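Local coordinates for DotI (Legionella pneumophila, PDB 3WZ4), which is an inner-membrane component of the type IVB secretion system, probably acting as part of a membrane complex, and is represented here by its periplasmic domain, at residues Gln5-Val10 and Pro76-Lys81; Leu11-Gln16 and Arg127-Ser132; Glu32-Ser37 and Glu43-Phe48; Lys62-Val67 and Ala103-Gln108. All blocks are in the same frame, centred on the assembly; numbering follows the deposited sequence.

Overall arrangement
The periplasmic domain of DotI illustrates how a curved antiparallel sheet and its helices are held together by separate local contacts, consistent with its place in the NTF2 clan. Interactions 1, 2 and 4 join helices to the sheet, whereas interaction 3 joins helix 29-35 to helix 42-54. Interactions 1 and 2 share helix 7-21, with centres about 9 Å apart, and are joined by a probable hydrogen bond from R127 NH1 to Q5 OE1 (2.6 Å). Interaction 3 lies about 13 Å from interaction 2, centre to centre, and meets it through S132 OG and E43 OE2. Interaction 4 occupies the far end, its centre about 34 Å from that of interaction 1. Diols, probably from the crystallisation liquor, lie near interactions 1, 3 and 4.

Interaction 1: Gln5-Val10 and Pro76-Lys81; sequences QSDSAV and PIILQK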
loop_
_atom_site.group_PDB
_atom_site.type_symbol
_atom_site.label_atom_id
_atom_site.label_comp_id
_atom_site.label_asym_id
_atom_site.label_seq_id
_atom_site.Cartn_x
_atom_site.Cartn_y
_atom_site.Cartn_z
ATOM N N GLN A 5 16.131 3.887 -11.166
ATOM C CA GLN A 5 14.858 4.393 -10.666
ATOM C C GLN A 5 14.751 5.906 -10.815
ATOM O O GLN A 5 15.684 6.642 -10.495
ATOM C CB GLN A 5 14.678 4.012 -9.193
ATOM C CG GLN A 5 15.063 2.577 -8.864
ATOM C CD GLN A 5 14.122 1.563 -9.479
ATOM O OE1 GLN A 5 13.088 1.923 -10.041
ATOM N NE2 GLN A 5 14.475 0.286 -9.373
ATOM N N SER A 6 13.606 6.363 -11.303
ATOM C CA SER A 6 13.331 7.786 -11.386
ATOM C C SER A 6 12.372 8.173 -10.266
ATOM O O SER A 6 11.629 7.334 -9.760
ATOM C CB SER A 6 12.726 8.130 -12.748
ATOM O OG SER A 6 12.459 9.518 -12.851
ATOM N N ASP A 7 12.397 9.440 -9.868
ATOM C CA ASP A 7 11.438 9.929 -8.886
ATOM C C ASP A 7 10.009 9.707 -9.383
ATOM O O ASP A 7 9.160 9.192 -8.653
ATOM C CB ASP A 7 11.673 11.411 -8.596
ATOM C CG ASP A 7 12.741 11.641 -7.538
ATOM O OD1 ASP A 7 13.455 10.681 -7.173
ATOM O OD2 ASP A 7 12.869 12.789 -7.073
ATOM N N SER A 8 9.754 10.091 -10.630
ATOM C CA SER A 8 8.423 9.974 -11.216
ATOM C C SER A 8 7.993 8.518 -11.320
ATOM O O SER A 8 6.827 8.191 -11.099
ATOM C CB SER A 8 8.381 10.632 -12.596
ATOM O OG SER A 8 9.198 9.929 -13.513
ATOM N N ALA A 9 8.938 7.646 -11.655
ATOM C CA ALA A 9 8.654 6.218 -11.737
ATOM C C ALA A 9 8.292 5.649 -10.369
ATOM O O ALA A 9 7.322 4.903 -10.233
ATOM C CB ALA A 9 9.842 5.474 -12.317
ATOM N N VAL A 10 9.085 6.000 -9.361
ATOM C CA VAL A 10 8.840 5.545 -7.997
ATOM C C VAL A 10 7.472 6.016 -7.501
ATOM O O VAL A 10 6.771 5.287 -6.803
ATOM C CB VAL A 10 9.933 6.040 -7.033
ATOM C CG1 VAL A 10 9.545 5.751 -5.592
ATOM C CG2 VAL A 10 11.278 5.408 -7.377
ATOM N N PRO A 76 0.658 11.752 -5.585
ATOM C CA PRO A 76 1.629 11.355 -4.563
ATOM C C PRO A 76 2.820 12.301 -4.569
ATOM O O PRO A 76 3.212 12.782 -5.633
ATOM C CB PRO A 76 2.058 9.958 -5.017
ATOM C CG PRO A 76 1.828 9.953 -6.486
ATOM C CD PRO A 76 0.598 10.788 -6.698
ATOM N N ILE A 77 3.382 12.568 -3.396
ATOM C CA ILE A 77 4.527 13.463 -3.295
ATOM C C ILE A 77 5.677 12.813 -2.535
ATOM O O ILE A 77 5.462 12.000 -1.638
ATOM C CB ILE A 77 4.156 14.786 -2.590
ATOM C CG1 ILE A 77 3.682 14.513 -1.162
ATOM C CG2 ILE A 77 3.090 15.539 -3.378
ATOM C CD1 ILE A 77 3.236 15.758 -0.420
ATOM N N ILE A 78 6.899 13.169 -2.910
ATOM C CA ILE A 78 8.073 12.736 -2.169
ATOM C C ILE A 78 8.333 13.726 -1.043
ATOM O O ILE A 78 8.675 14.880 -1.293
ATOM C CB ILE A 78 9.310 12.649 -3.076
ATOM C CG1 ILE A 78 9.101 11.574 -4.146
ATOM C CG2 ILE A 78 10.564 12.357 -2.258
ATOM C CD1 ILE A 78 10.149 11.589 -5.232
ATOM N N LEU A 79 8.144 13.279 0.194
ATOM C CA LEU A 79 8.399 14.116 1.360
ATOM C C LEU A 79 9.899 14.275 1.566
ATOM O O LEU A 79 10.375 15.325 1.998
ATOM C CB LEU A 79 7.773 13.500 2.613
ATOM C CG LEU A 79 6.257 13.282 2.625
ATOM C CD1 LEU A 79 5.838 12.592 3.910
ATOM C CD2 LEU A 79 5.509 14.603 2.455
ATOM N N GLN A 80 10.639 13.217 1.252
ATOM C CA GLN A 80 12.076 13.199 1.472
ATOM C C GLN A 80 12.692 11.996 0.769
ATOM O O GLN A 80 12.071 10.938 0.675
ATOM C CB GLN A 80 12.374 13.141 2.971
ATOM C CG GLN A 80 13.846 13.226 3.318
ATOM C CD GLN A 80 14.082 13.437 4.802
ATOM O OE1 GLN A 80 13.423 12.823 5.642
ATOM N NE2 GLN A 80 15.022 14.317 5.131
ATOM N N LYS A 81 13.910 12.166 0.265
ATOM C CA LYS A 81 14.639 11.066 -0.350
ATOM C C LYS A 81 16.103 11.102 0.062
ATOM O O LYS A 81 16.603 12.130 0.518
ATOM C CB LYS A 81 14.501 11.097 -1.876
ATOM C CG LYS A 81 14.985 12.386 -2.532
ATOM C CD LYS A 81 14.761 12.354 -4.042
ATOM C CE LYS A 81 15.280 13.620 -4.709
ATOM N NZ LYS A 81 15.186 13.540 -6.192
#
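D7, in the first turn of helix 7-21, meets I78 and K81 of strand 67-84, and so joins the N-terminal helix to the antiparallel sheet of this NTF2-like fold. S6 sits at the N-cap position just before it. The packed part of the contact sets a methyl against an acid: the tip of I78, CD1, lies against the carboxylate carbon, 3.5 Å from D7 CG, and also touches D7 CB, the two side chains crossing at about a right angle. L11 packs on I78 as well, and W90 NE1 donates to D7 OD1, so the carboxylate is gripped at both oxygens.

The outer side is more open. K81 is exposed, and its aliphatic chain leaves the backbone with CG between N and the carbonyl carbon (chi1 58°), then runs fully extended to bring the ammonium group up to the aspartate. A diol, probably from the crystallisation liquor, lies near the K81 side chain. The chain turns a corner at L79, between the two residues that meet the acid. Their division of labour ends in a salt bridge: K81 NZ donates to D7 OD2 at 2.6 Å, arriving on the syn side, 24° out of the carboxylate plane.

Interaction 2: Leu11-Gln16 and Arg127-Ser132; sequences LQWANQ and RGIGIS
W13 of helix 7-21 reaches R127, I129, G130 and I131, and an account of its indole atom by atom shows how a single large side chain can pack between a helix and a sheet. With CG anti to the backbone N (chi1 -174°), the ring is placed against the edge strand 129-138. CB comes first and is only grazed, R127 NH2 lying 4.1 Å from W13 CB. At the five-membered ring the arginine stem takes over: W13 CD1 lies 3.5 Å from R127 NE, and W13 NE1 lies 3.4 Å from R127 CG. The guanidinium is turned 70° from the indole plane, so the two groups do not stack; its polar end is held instead by Q5, whose OE1 bonds to R127 NH1.

At the ring junction, W13 CD2 and W13 CE3 lie beneath the methyl of I129. This is a CH-pi contact over the face, with I129 CD1 4.1 Å from the centroid of the six-membered ring of W13 and 25° off its normal. Further out, W13 CZ2 passes I129 O at 3.9 Å. The tip goes on to the next two residues of the strand: W13 CH2 is 3.9 Å from G130 CA, and W13 CZ3 is 3.7 Å from I131 CG1. Elsewhere the ring of F39 also meets the indole, and I117 touches it from strand 106-119. The result is a buried tryptophan packed between the N-terminal helix and the concave sheet, the helix-on-sheet core of an NTF2-like fold.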
loop_
_atom_site.group_PDB
_atom_site.type_symbol
_atom_site.label_atom_id
_atom_site.label_comp_id
_atom_site.label_asym_id
_atom_site.label_seq_id
_atom_site.Cartn_x
_atom_site.Cartn_y
_atom_site.Cartn_z
ATOM N N LEU A 11 7.096 7.235 -7.870
ATOM C CA LEU A 11 5.797 7.778 -7.482
ATOM C C LEU A 11 4.637 6.989 -8.095
ATOM O O LEU A 11 3.749 6.530 -7.381
ATOM C CB LEU A 11 5.701 9.259 -7.846
ATOM C CG LEU A 11 6.507 10.203 -6.951
ATOM C CD1 LEU A 11 6.814 11.511 -7.660
ATOM C CD2 LEU A 11 5.776 10.458 -5.646
ATOM N N GLN A 12 4.649 6.834 -9.414
ATOM C CA GLN A 12 3.610 6.063 -10.090
ATOM C C GLN A 12 3.477 4.687 -9.451
ATOM O O GLN A 12 2.371 4.190 -9.235
ATOM C CB GLN A 12 3.911 5.915 -11.583
ATOM C CG GLN A 12 3.884 7.222 -12.360
ATOM C CD GLN A 12 3.666 7.005 -13.847
ATOM O OE1 GLN A 12 2.957 6.083 -14.255
ATOM N NE2 GLN A 12 4.277 7.854 -14.666
ATOM N N TRP A 13 4.618 4.085 -9.137
ATOM C CA TRP A 13 4.652 2.775 -8.505
ATOM C C TRP A 13 4.014 2.800 -7.113
ATOM O O TRP A 13 3.226 1.916 -6.767
ATOM C CB TRP A 13 6.094 2.281 -8.422
ATOM C CG TRP A 13 6.242 0.878 -7.928
ATOM C CD1 TRP A 13 6.193 -0.263 -8.675
ATOM C CD2 TRP A 13 6.481 0.464 -6.578
ATOM N NE1 TRP A 13 6.381 -1.363 -7.872
ATOM C CE2 TRP A 13 6.563 -0.943 -6.582
ATOM C CE3 TRP A 13 6.633 1.147 -5.367
ATOM C CZ2 TRP A 13 6.788 -1.680 -5.422
ATOM C CZ3 TRP A 13 6.855 0.412 -4.216
ATOM C CH2 TRP A 13 6.932 -0.987 -4.253
ATOM N N ALA A 14 4.360 3.809 -6.319
ATOM C CA ALA A 14 3.804 3.959 -4.977
ATOM C C ALA A 14 2.290 4.145 -5.039
ATOM O O ALA A 14 1.556 3.660 -4.178
ATOM C CB ALA A 14 4.458 5.134 -4.256
ATOM N N ASN A 15 1.835 4.852 -6.068
ATOM C CA ASN A 15 0.414 5.041 -6.315
ATOM C C ASN A 15 -0.283 3.700 -6.519
ATOM O O ASN A 15 -1.344 3.451 -5.952
ATOM C CB ASN A 15 0.209 5.931 -7.544
ATOM C CG ASN A 15 -1.246 6.308 -7.766
ATOM O OD1 ASN A 15 -2.156 5.661 -7.250
ATOM N ND2 ASN A 15 -1.469 7.362 -8.545
ATOM N N GLN A 16 0.325 2.838 -7.329
ATOM C CA GLN A 16 -0.229 1.516 -7.603
ATOM C C GLN A 16 -0.301 0.672 -6.336
ATOM O O GLN A 16 -1.325 0.050 -6.052
ATOM C CB GLN A 16 0.618 0.782 -8.644
ATOM C CG GLN A 16 0.841 1.551 -9.934
ATOM C CD GLN A 16 1.814 0.845 -10.866
ATOM O OE1 GLN A 16 2.730 1.463 -11.411
ATOM N NE2 GLN A 16 1.619 -0.457 -11.050
ATOM N N ARG A 127 11.387 -5.322 -9.740
ATOM C CA ARG A 127 11.161 -3.883 -9.812
ATOM C C ARG A 127 12.367 -3.099 -9.296
ATOM O O ARG A 127 12.608 -1.966 -9.715
ATOM C CB ARG A 127 9.901 -3.496 -9.040
ATOM C CG ARG A 127 9.447 -2.067 -9.278
ATOM C CD ARG A 127 9.325 -1.766 -10.768
ATOM N NE ARG A 127 8.848 -0.406 -11.010
ATOM C CZ ARG A 127 9.618 0.677 -10.972
ATOM N NH1 ARG A 127 10.913 0.568 -10.702
ATOM N NH2 ARG A 127 9.093 1.873 -11.202
ATOM N N GLY A 128 13.122 -3.710 -8.387
ATOM C CA GLY A 128 14.318 -3.089 -7.846
ATOM C C GLY A 128 14.040 -2.239 -6.624
ATOM O O GLY A 128 14.961 -1.747 -5.972
ATOM N N ILE A 129 12.761 -2.056 -6.317
ATOM C CA ILE A 129 12.356 -1.302 -5.139
ATOM C C ILE A 129 11.239 -2.036 -4.410
ATOM O O ILE A 129 10.521 -2.838 -5.007
ATOM C CB ILE A 129 11.864 0.116 -5.502
ATOM C CG1 ILE A 129 10.769 0.041 -6.571
ATOM C CG2 ILE A 129 13.022 0.991 -5.969
ATOM C CD1 ILE A 129 10.118 1.371 -6.869
ATOM N N GLY A 130 11.104 -1.753 -3.117
ATOM C CA GLY A 130 10.054 -2.335 -2.303
ATOM C C GLY A 130 9.678 -1.443 -1.136
ATOM O O GLY A 130 10.458 -0.585 -0.720
ATOM N N ILE A 131 8.478 -1.647 -0.605
ATOM C CA ILE A 131 8.000 -0.874 0.535
ATOM C C ILE A 131 8.508 -1.463 1.846
ATOM O O ILE A 131 8.314 -2.649 2.116
ATOM C CB ILE A 131 6.465 -0.825 0.561
ATOM C CG1 ILE A 131 5.939 -0.088 -0.676
ATOM C CG2 ILE A 131 5.968 -0.166 1.842
ATOM C CD1 ILE A 131 4.447 -0.237 -0.888
ATOM N N SER A 132 9.167 -0.632 2.652
ATOM C CA SER A 132 9.669 -1.054 3.959
ATOM C C SER A 132 8.714 -0.665 5.085
ATOM O O SER A 132 8.688 -1.300 6.138
ATOM C CB SER A 132 11.057 -0.463 4.224
ATOM O OG SER A 132 12.047 -1.148 3.475
#

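Interaction 3: Glu32-Ser37 and Glu43-Phe48; sequences ELQASS and EGWDQF
W45 of helix 42-54 carries almost the whole contact, reaching with its six-membered ring to L33, S36 and S37 of segment 32-37. A chi1 of -177° puts the indole opposite the backbone N, so that it extends from its own helix across to the other segment.

The contacts over the ring face come from S37. Its CB sits over one face, 3.6 Å from the centroid of the six-membered ring of W45 and just 6° off the normal, a nearly vertical CH-pi contact, and S37 CA covers the same ring at 3.5 Å from W45 CZ3. The apolar contact is made by L33, whose CD1 touches W45 CH2 at 3.6 Å while the two side chains cross at about a right angle.

Polar atoms gather round the rim. L33 O lies near the ring plane at the edge, 3.5 Å from W45 CH2, and S36 OG lies likewise at the edge by W45 CZ3. The same carbonyl is already doubly engaged within its own segment: S36 OG donates to L33 O at 2.6 Å, and S36 N bonds to it as well. S36 OG also approaches F48 CE2 at 4.2 Å. F48 in turn stacks on F40 and meets F134 edge-to-face.

Chemically, the junction of the two helices therefore rests on dispersion and weakly polar contacts round one indole, while the hydrogen bonds from S36 to L33 O stay within segment 32-37 and fix the carbonyl that faces the ring edge.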
loop_
_atom_site.group_PDB
_atom_site.type_symbol
_atom_site.label_atom_id
_atom_site.label_comp_id
_atom_site.label_asym_id
_atom_site.label_seq_id
_atom_site.Cartn_x
_atom_site.Cartn_y
_atom_site.Cartn_z
ATOM N N GLU A 32 -5.658 -11.662 -3.280
ATOM C CA GLU A 32 -5.237 -10.270 -3.377
ATOM C C GLU A 32 -4.156 -9.955 -2.357
ATOM O O GLU A 32 -3.151 -9.334 -2.687
ATOM C CB GLU A 32 -6.427 -9.327 -3.209
ATOM C CG GLU A 32 -7.380 -9.336 -4.386
ATOM C CD GLU A 32 -6.749 -8.788 -5.651
ATOM O OE1 GLU A 32 -6.344 -7.606 -5.650
ATOM O OE2 GLU A 32 -6.650 -9.540 -6.646
ATOM N N LEU A 33 -4.369 -10.384 -1.116
ATOM C CA LEU A 33 -3.353 -10.242 -0.081
ATOM C C LEU A 33 -2.001 -10.688 -0.595
ATOM O O LEU A 33 -1.035 -9.927 -0.591
ATOM C CB LEU A 33 -3.703 -11.088 1.146
ATOM C CG LEU A 33 -2.503 -11.460 2.032
ATOM C CD1 LEU A 33 -1.901 -10.216 2.676
ATOM C CD2 LEU A 33 -2.878 -12.491 3.093
ATOM N N GLN A 34 -1.947 -11.936 -1.041
ATOM C CA GLN A 34 -0.675 -12.514 -1.434
ATOM C C GLN A 34 -0.099 -11.898 -2.709
ATOM O O GLN A 34 1.122 -11.796 -2.839
ATOM C CB GLN A 34 -0.766 -14.036 -1.545
ATOM C CG GLN A 34 0.567 -14.711 -1.303
ATOM C CD GLN A 34 1.343 -14.050 -0.177
ATOM O OE1 GLN A 34 0.931 -14.088 0.983
ATOM N NE2 GLN A 34 2.463 -13.427 -0.517
ATOM N N ALA A 35 -0.961 -11.460 -3.624
ATOM C CA ALA A 35 -0.497 -10.857 -4.870
ATOM C C ALA A 35 0.276 -9.568 -4.624
ATOM O O ALA A 35 0.993 -9.089 -5.500
ATOM C CB ALA A 35 -1.670 -10.607 -5.819
ATOM N N SER A 36 0.138 -9.012 -3.427
ATOM C CA SER A 36 0.760 -7.727 -3.125
ATOM C C SER A 36 2.121 -7.855 -2.446
ATOM O O SER A 36 2.832 -6.865 -2.303
ATOM C CB SER A 36 -0.167 -6.878 -2.253
ATOM O OG SER A 36 -0.276 -7.437 -0.954
ATOM N N SER A 37 2.482 -9.065 -2.029
ATOM C CA SER A 37 3.734 -9.277 -1.304
ATOM C C SER A 37 4.952 -8.795 -2.094
ATOM O O SER A 37 5.974 -8.425 -1.513
ATOM C CB SER A 37 3.901 -10.749 -0.919
ATOM O OG SER A 37 4.234 -11.547 -2.042
ATOM N N GLU A 43 11.264 -6.756 5.534
ATOM C CA GLU A 43 10.744 -6.114 6.740
ATOM C C GLU A 43 9.426 -5.381 6.484
ATOM O O GLU A 43 8.603 -5.234 7.387
ATOM C CB GLU A 43 11.780 -5.161 7.346
ATOM C CG GLU A 43 12.058 -3.917 6.517
ATOM C CD GLU A 43 12.989 -4.179 5.348
ATOM O OE1 GLU A 43 13.473 -5.328 5.214
ATOM O OE2 GLU A 43 13.234 -3.234 4.562
ATOM N N GLY A 44 9.229 -4.924 5.252
ATOM C CA GLY A 44 8.005 -4.234 4.891
ATOM C C GLY A 44 6.807 -5.162 4.929
ATOM O O GLY A 44 5.722 -4.781 5.370
ATOM N N TRP A 45 7.011 -6.391 4.470
ATOM C CA TRP A 45 5.950 -7.392 4.435
ATOM C C TRP A 45 5.522 -7.786 5.847
ATOM O O TRP A 45 4.337 -7.971 6.116
ATOM C CB TRP A 45 6.410 -8.618 3.642
ATOM C CG TRP A 45 5.366 -9.687 3.474
ATOM C CD1 TRP A 45 5.452 -10.989 3.882
ATOM C CD2 TRP A 45 4.083 -9.548 2.850
ATOM N NE1 TRP A 45 4.302 -11.666 3.551
ATOM C CE2 TRP A 45 3.446 -10.804 2.918
ATOM C CE3 TRP A 45 3.410 -8.482 2.244
ATOM C CZ2 TRP A 45 2.171 -11.023 2.400
ATOM C CZ3 TRP A 45 2.145 -8.703 1.731
ATOM C CH2 TRP A 45 1.539 -9.964 1.813
ATOM N N ASP A 46 6.491 -7.903 6.750
ATOM C CA ASP A 46 6.193 -8.212 8.145
ATOM C C ASP A 46 5.357 -7.109 8.791
ATOM O O ASP A 46 4.378 -7.384 9.485
ATOM C CB ASP A 46 7.482 -8.420 8.940
ATOM C CG ASP A 46 8.192 -9.709 8.572
ATOM O OD1 ASP A 46 7.539 -10.613 8.007
ATOM O OD2 ASP A 46 9.402 -9.825 8.858
ATOM N N GLN A 47 5.750 -5.861 8.558
ATOM C CA GLN A 47 5.053 -4.717 9.132
ATOM C C GLN A 47 3.656 -4.569 8.536
ATOM O O GLN A 47 2.693 -4.275 9.245
ATOM C CB GLN A 47 5.872 -3.439 8.927
ATOM C CG GLN A 47 5.273 -2.193 9.560
ATOM C CD GLN A 47 4.446 -1.380 8.584
ATOM O OE1 GLN A 47 4.713 -1.372 7.381
ATOM N NE2 GLN A 47 3.434 -0.694 9.097
ATOM N N PHE A 48 3.548 -4.777 7.229
ATOM C CA PHE A 48 2.260 -4.690 6.552
ATOM C C PHE A 48 1.308 -5.768 7.058
ATOM O O PHE A 48 0.131 -5.500 7.301
ATOM C CB PHE A 48 2.442 -4.805 5.037
ATOM C CG PHE A 48 1.155 -4.773 4.262
ATOM C CD1 PHE A 48 0.475 -3.583 4.072
ATOM C CD2 PHE A 48 0.633 -5.932 3.713
ATOM C CE1 PHE A 48 -0.707 -3.551 3.351
ATOM C CE2 PHE A 48 -0.548 -5.906 2.995
ATOM C CZ PHE A 48 -1.219 -4.713 2.814
#

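Interaction 4: Lys62-Val67 and Ala103-Gln108; sequences KAKKLV and ASEFTQ
K64 and L66 both approach E105, bringing the end of helix 57-63 against the turn that precedes strand 106-119. The helix side begins with K62, whose NZ is turned elsewhere, to Y29 OH. K64 does most of the touching: its extended side chain lies across that of E105 at about a right angle, and the carboxylate rests on the middle of the chain as much as on its charged end. K64 CD is 3.1 Å from E105 OE1 and 3.3 Å from E105 OE2, whereas K64 NZ is 3.6 Å from E105 OE1, a long salt bridge. K64 NZ also has a weak hydrogen bond to a diol probably carried over from crystallisation.

The backbone of K64 supplies a second link. Its carbonyl O accepts a hydrogen bond from a water at 2.8 Å, and that water also bonds to S104 OG at 3.0 Å, bridging the two segments. K65 follows with positive phi (49°) as the C-prime residue of a Schellman motif that ends the helix and redirects the chain.

The CD2 methyl of L66, which is buried, lies 4.1 Å from E105 OE2, and the side chain packs on Y100 and S102. V67 enters the sheet by pairing with Q101. S102 OG accepts from the backbone N of both S104 and E105, holding the turn that carries the glutamate. The arrangement is a helix-to-strand junction, closed by a Schellman motif, set against the hairpin turn between neighbouring antiparallel strands of an NTF2-like sheet.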
loop_
_atom_site.group_PDB
_atom_site.type_symbol
_atom_site.label_atom_id
_atom_site.label_comp_id
_atom_site.label_asym_id
_atom_site.label_seq_id
_atom_site.Cartn_x
_atom_site.Cartn_y
_atom_site.Cartn_z
ATOM N N LYS A 62 -15.190 -9.369 5.718
ATOM C CA LYS A 62 -15.714 -10.730 5.662
ATOM C C LYS A 62 -17.100 -10.821 6.295
ATOM O O LYS A 62 -18.024 -11.381 5.703
ATOM C CB LYS A 62 -14.750 -11.712 6.339
ATOM C CG LYS A 62 -13.393 -11.817 5.648
ATOM C CD LYS A 62 -12.393 -12.651 6.446
ATOM C CE LYS A 62 -12.692 -14.139 6.349
ATOM N NZ LYS A 62 -11.595 -14.958 6.942
ATOM N N ALA A 63 -17.243 -10.265 7.493
ATOM C CA ALA A 63 -18.508 -10.322 8.219
ATOM C C ALA A 63 -19.649 -9.665 7.445
ATOM O O ALA A 63 -20.732 -10.234 7.316
ATOM C CB ALA A 63 -18.363 -9.681 9.593
ATOM N N LYS A 64 -19.400 -8.464 6.934
ATOM C CA LYS A 64 -20.418 -7.725 6.196
ATOM C C LYS A 64 -20.332 -7.995 4.695
ATOM O O LYS A 64 -21.088 -7.428 3.906
ATOM C CB LYS A 64 -20.298 -6.225 6.477
ATOM C CG LYS A 64 -20.491 -5.856 7.940
ATOM C CD LYS A 64 -20.306 -4.366 8.162
ATOM C CE LYS A 64 -20.490 -4.003 9.623
ATOM N NZ LYS A 64 -20.317 -2.546 9.861
ATOM N N LYS A 65 -19.405 -8.868 4.313
ATOM C CA LYS A 65 -19.243 -9.262 2.918
ATOM C C LYS A 65 -19.187 -8.055 1.987
ATOM O O LYS A 65 -20.069 -7.855 1.148
ATOM C CB LYS A 65 -20.355 -10.226 2.504
ATOM C CG LYS A 65 -20.413 -11.470 3.373
ATOM C CD LYS A 65 -21.329 -12.528 2.791
ATOM C CE LYS A 65 -21.195 -13.833 3.563
ATOM N NZ LYS A 65 -21.975 -14.940 2.943
ATOM N N LEU A 66 -18.134 -7.260 2.140
ATOM C CA LEU A 66 -17.988 -6.019 1.389
ATOM C C LEU A 66 -16.984 -6.135 0.250
ATOM O O LEU A 66 -16.207 -7.088 0.174
ATOM C CB LEU A 66 -17.538 -4.895 2.320
ATOM C CG LEU A 66 -18.325 -4.722 3.617
ATOM C CD1 LEU A 66 -17.575 -3.798 4.554
ATOM C CD2 LEU A 66 -19.731 -4.207 3.340
ATOM N N VAL A 67 -17.011 -5.145 -0.632
ATOM C CA VAL A 67 -15.995 -4.998 -1.659
ATOM C C VAL A 67 -15.257 -3.699 -1.387
ATOM O O VAL A 67 -15.875 -2.638 -1.280
ATOM C CB VAL A 67 -16.614 -4.943 -3.067
ATOM C CG1 VAL A 67 -15.555 -4.588 -4.098
ATOM C CG2 VAL A 67 -17.282 -6.270 -3.409
ATOM N N ALA A 103 -24.624 -4.522 -0.956
ATOM C CA ALA A 103 -26.014 -4.217 -1.269
ATOM C C ALA A 103 -26.648 -3.362 -0.172
ATOM O O ALA A 103 -27.496 -2.515 -0.448
ATOM C CB ALA A 103 -26.809 -5.499 -1.473
ATOM N N SER A 104 -26.221 -3.578 1.069
ATOM C CA SER A 104 -26.837 -2.913 2.212
ATOM C C SER A 104 -26.012 -1.746 2.760
ATOM O O SER A 104 -26.554 -0.856 3.415
ATOM C CB SER A 104 -27.119 -3.924 3.329
ATOM O OG SER A 104 -25.919 -4.345 3.953
ATOM N N GLU A 105 -24.710 -1.743 2.491
ATOM C CA GLU A 105 -23.832 -0.722 3.061
ATOM C C GLU A 105 -23.023 0.065 2.029
ATOM O O GLU A 105 -22.737 -0.422 0.934
ATOM C CB GLU A 105 -22.879 -1.343 4.084
ATOM C CG GLU A 105 -23.554 -1.832 5.354
ATOM C CD GLU A 105 -22.554 -2.205 6.429
ATOM O OE1 GLU A 105 -22.955 -2.846 7.423
ATOM O OE2 GLU A 105 -21.364 -1.850 6.280
ATOM N N PHE A 106 -22.659 1.289 2.404
ATOM C CA PHE A 106 -21.787 2.136 1.599
ATOM C C PHE A 106 -21.094 3.150 2.506
ATOM O O PHE A 106 -21.711 4.115 2.958
ATOM C CB PHE A 106 -22.583 2.853 0.508
ATOM C CG PHE A 106 -21.731 3.623 -0.463
ATOM C CD1 PHE A 106 -21.309 4.910 -0.169
ATOM C CD2 PHE A 106 -21.360 3.064 -1.675
ATOM C CE1 PHE A 106 -20.530 5.623 -1.063
ATOM C CE2 PHE A 106 -20.582 3.770 -2.572
ATOM C CZ PHE A 106 -20.166 5.051 -2.266
ATOM N N THR A 107 -19.811 2.923 2.773
ATOM C CA THR A 107 -19.049 3.777 3.677
ATOM C C THR A 107 -17.727 4.203 3.051
ATOM O O THR A 107 -17.017 3.385 2.463
ATOM C CB THR A 107 -18.766 3.057 5.007
ATOM O OG1 THR A 107 -20.006 2.780 5.670
ATOM C CG2 THR A 107 -17.889 3.915 5.911
ATOM N N GLN A 108 -17.397 5.485 3.183
ATOM C CA GLN A 108 -16.172 6.022 2.597
ATOM C C GLN A 108 -15.243 6.659 3.630
ATOM O O GLN A 108 -15.697 7.246 4.612
ATOM C CB GLN A 108 -16.503 7.023 1.490
ATOM C CG GLN A 108 -17.137 6.387 0.265
ATOM C CD GLN A 108 -17.338 7.373 -0.868
ATOM O OE1 GLN A 108 -17.728 8.519 -0.646
ATOM N NE2 GLN A 108 -17.066 6.933 -2.093
HETATM O O HOH W 1 -23.240 -5.699 4.131
#